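Local coordinates for protein ribulose-bisphosphate carboxylase (Alicyclobacillus acidocaldarius subsp. acidocaldarius, PDB 4NAS) that belongs to the RuBisCO large-chain family, pairing an N-terminal domain with a TIM-barrel catalytic domain that binds calcium in this structure, at residues B[365-370]-B[401-406]. Sequence-based numbering, arbitrary orientation.
Sequences HGHPGG and LRQALE
The imidazole of His367 reaches across to Gln403 and Ala404 on helix 399-408, joining a type I beta turn, His367 to Gly370, to the C-terminal helix of the TIM-barrel domain. With CG anti to the backbone N (chi1 -171°), the ring extends from the loop to the helix, and its far side does the packing: His367 CE1 lies 3.5 Å from Gln403 CB, while His367 CD2 meets Ala404 CB at 4.1 Å. Both ring nitrogens are engaged. NE2 is hydrogen-bonded to the carbonyl O of Ala400, one residue before 401-406, and His367 ND1 accepts a hydrogen bond from Gly369 N (2.9 Å), nearly in the ring plane, a pair of bonds that should hold the ring in this rotation. His367 and Ala404 are buried, and Met373 of helix 371-386 packs on His367 and Gln403. The outer side is looser: Pro368 and Gly369 are exposed, and Pro368 meets the helix through CB, 3.8 Å from Gln403 NE2. Pro368 CD sits over one face of the imidazole, offset toward the rim. Gln403, extended beyond CG, crosses the histidine side chain at about a right angle, its amide plane turned 86° from the ring, and places OE1 at the ring edge, 3.3 Å from His367 CE1.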
loop_
_atom_site.group_PDB
_atom_site.type_symbol
_atom_site.label_atom_id
_atom_site.label_comp_id
_atom_site.label_asym_id
_atom_site.label_seq_id
_atom_site.Cartn_x
_atom_site.Cartn_y
_atom_site.Cartn_z
ATOM N N HIS B 365 -1.478 27.975 -14.358
ATOM C CA HIS B 365 -2.486 28.834 -13.735
ATOM C C HIS B 365 -1.938 30.069 -13.029
ATOM O O HIS B 365 -2.666 31.048 -12.848
ATOM C CB HIS B 365 -3.395 28.022 -12.823
ATOM C CG HIS B 365 -4.130 26.940 -13.549
ATOM N ND1 HIS B 365 -5.254 27.189 -14.313
ATOM C CD2 HIS B 365 -3.886 25.611 -13.657
ATOM C CE1 HIS B 365 -5.679 26.056 -14.845
ATOM N NE2 HIS B 365 -4.866 25.085 -14.463
ATOM N N GLY B 366 -0.664 30.035 -12.651
ATOM C CA GLY B 366 -0.051 31.182 -11.996
ATOM C C GLY B 366 0.419 32.245 -12.979
ATOM O O GLY B 366 0.903 33.290 -12.562
ATOM N N HIS B 367 0.296 31.974 -14.279
ATOM C CA HIS B 367 0.785 32.911 -15.276
ATOM C C HIS B 367 -0.085 34.174 -15.277
ATOM O O HIS B 367 -1.314 34.095 -15.270
ATOM C CB HIS B 367 0.837 32.261 -16.655
ATOM C CG HIS B 367 1.528 33.095 -17.693
ATOM N ND1 HIS B 367 0.978 34.249 -18.211
ATOM C CD2 HIS B 367 2.714 32.928 -18.323
ATOM C CE1 HIS B 367 1.801 34.762 -19.108
ATOM N NE2 HIS B 367 2.859 33.977 -19.198
ATOM N N PRO B 368 0.558 35.341 -15.250
ATOM C CA PRO B 368 -0.166 36.613 -15.133
ATOM C C PRO B 368 -1.277 36.750 -16.159
ATOM O O PRO B 368 -2.329 37.311 -15.842
ATOM C CB PRO B 368 0.926 37.653 -15.382
ATOM C CG PRO B 368 2.166 37.008 -14.880
ATOM C CD PRO B 368 2.018 35.526 -15.171
ATOM N N GLY B 369 -1.053 36.207 -17.356
ATOM C CA GLY B 369 -1.981 36.360 -18.462
ATOM C C GLY B 369 -3.001 35.244 -18.604
ATOM O O GLY B 369 -3.702 35.167 -19.609
ATOM N N GLY B 370 -3.092 34.379 -17.601
ATOM C CA GLY B 370 -4.044 33.276 -17.646
ATOM C C GLY B 370 -3.479 31.963 -18.170
ATOM O O GLY B 370 -2.367 31.924 -18.713
ATOM N N LEU B 401 6.322 34.032 -22.904
ATOM C CA LEU B 401 7.603 33.710 -22.289
ATOM C C LEU B 401 8.120 34.881 -21.466
ATOM O O LEU B 401 8.656 34.700 -20.376
ATOM C CB LEU B 401 8.632 33.342 -23.359
ATOM C CG LEU B 401 10.038 32.992 -22.858
ATOM C CD1 LEU B 401 9.993 31.779 -21.913
ATOM C CD2 LEU B 401 10.984 32.740 -24.013
ATOM N N ARG B 402 7.955 36.089 -22.006
ATOM C CA ARG B 402 8.369 37.312 -21.335
ATOM C C ARG B 402 7.766 37.422 -19.928
ATOM O O ARG B 402 8.482 37.613 -18.947
ATOM C CB ARG B 402 7.941 38.507 -22.191
ATOM C CG ARG B 402 8.153 39.868 -21.585
ATOM C CD ARG B 402 7.392 40.905 -22.408
ATOM N NE ARG B 402 6.050 41.171 -21.884
ATOM C CZ ARG B 402 5.041 41.660 -22.607
ATOM N NH1 ARG B 402 3.858 41.886 -22.043
ATOM N NH2 ARG B 402 5.209 41.914 -23.900
ATOM N N GLN B 403 6.446 37.304 -19.835
ATOM C CA GLN B 403 5.764 37.351 -18.546
ATOM C C GLN B 403 6.225 36.232 -17.608
ATOM O O GLN B 403 6.411 36.449 -16.404
ATOM C CB GLN B 403 4.246 37.301 -18.743
ATOM C CG GLN B 403 3.685 38.574 -19.370
ATOM C CD GLN B 403 2.178 38.546 -19.547
ATOM O OE1 GLN B 403 1.654 37.825 -20.395
ATOM N NE2 GLN B 403 1.469 39.361 -18.755
ATOM N N ALA B 404 6.420 35.042 -18.170
ATOM C CA ALA B 404 6.835 33.882 -17.388
ATOM C C ALA B 404 8.229 34.087 -16.845
ATOM O O ALA B 404 8.500 33.748 -15.705
ATOM C CB ALA B 404 6.791 32.620 -18.231
ATOM N N LEU B 405 9.114 34.650 -17.662
ATOM C CA LEU B 405 10.461 34.956 -17.194
ATOM C C LEU B 405 10.418 36.011 -16.096
ATOM O O LEU B 405 11.253 36.013 -15.199
ATOM C CB LEU B 405 11.363 35.411 -18.340
ATOM C CG LEU B 405 11.621 34.361 -19.416
ATOM C CD1 LEU B 405 12.595 34.886 -20.448
ATOM C CD2 LEU B 405 12.117 33.048 -18.799
ATOM N N GLU B 406 9.432 36.902 -16.166
ATOM C CA GLU B 406 9.309 37.970 -15.181
ATOM C C GLU B 406 8.892 37.445 -13.815
ATOM O O GLU B 406 9.496 37.777 -12.801
ATOM C CB GLU B 406 8.314 39.031 -15.653
#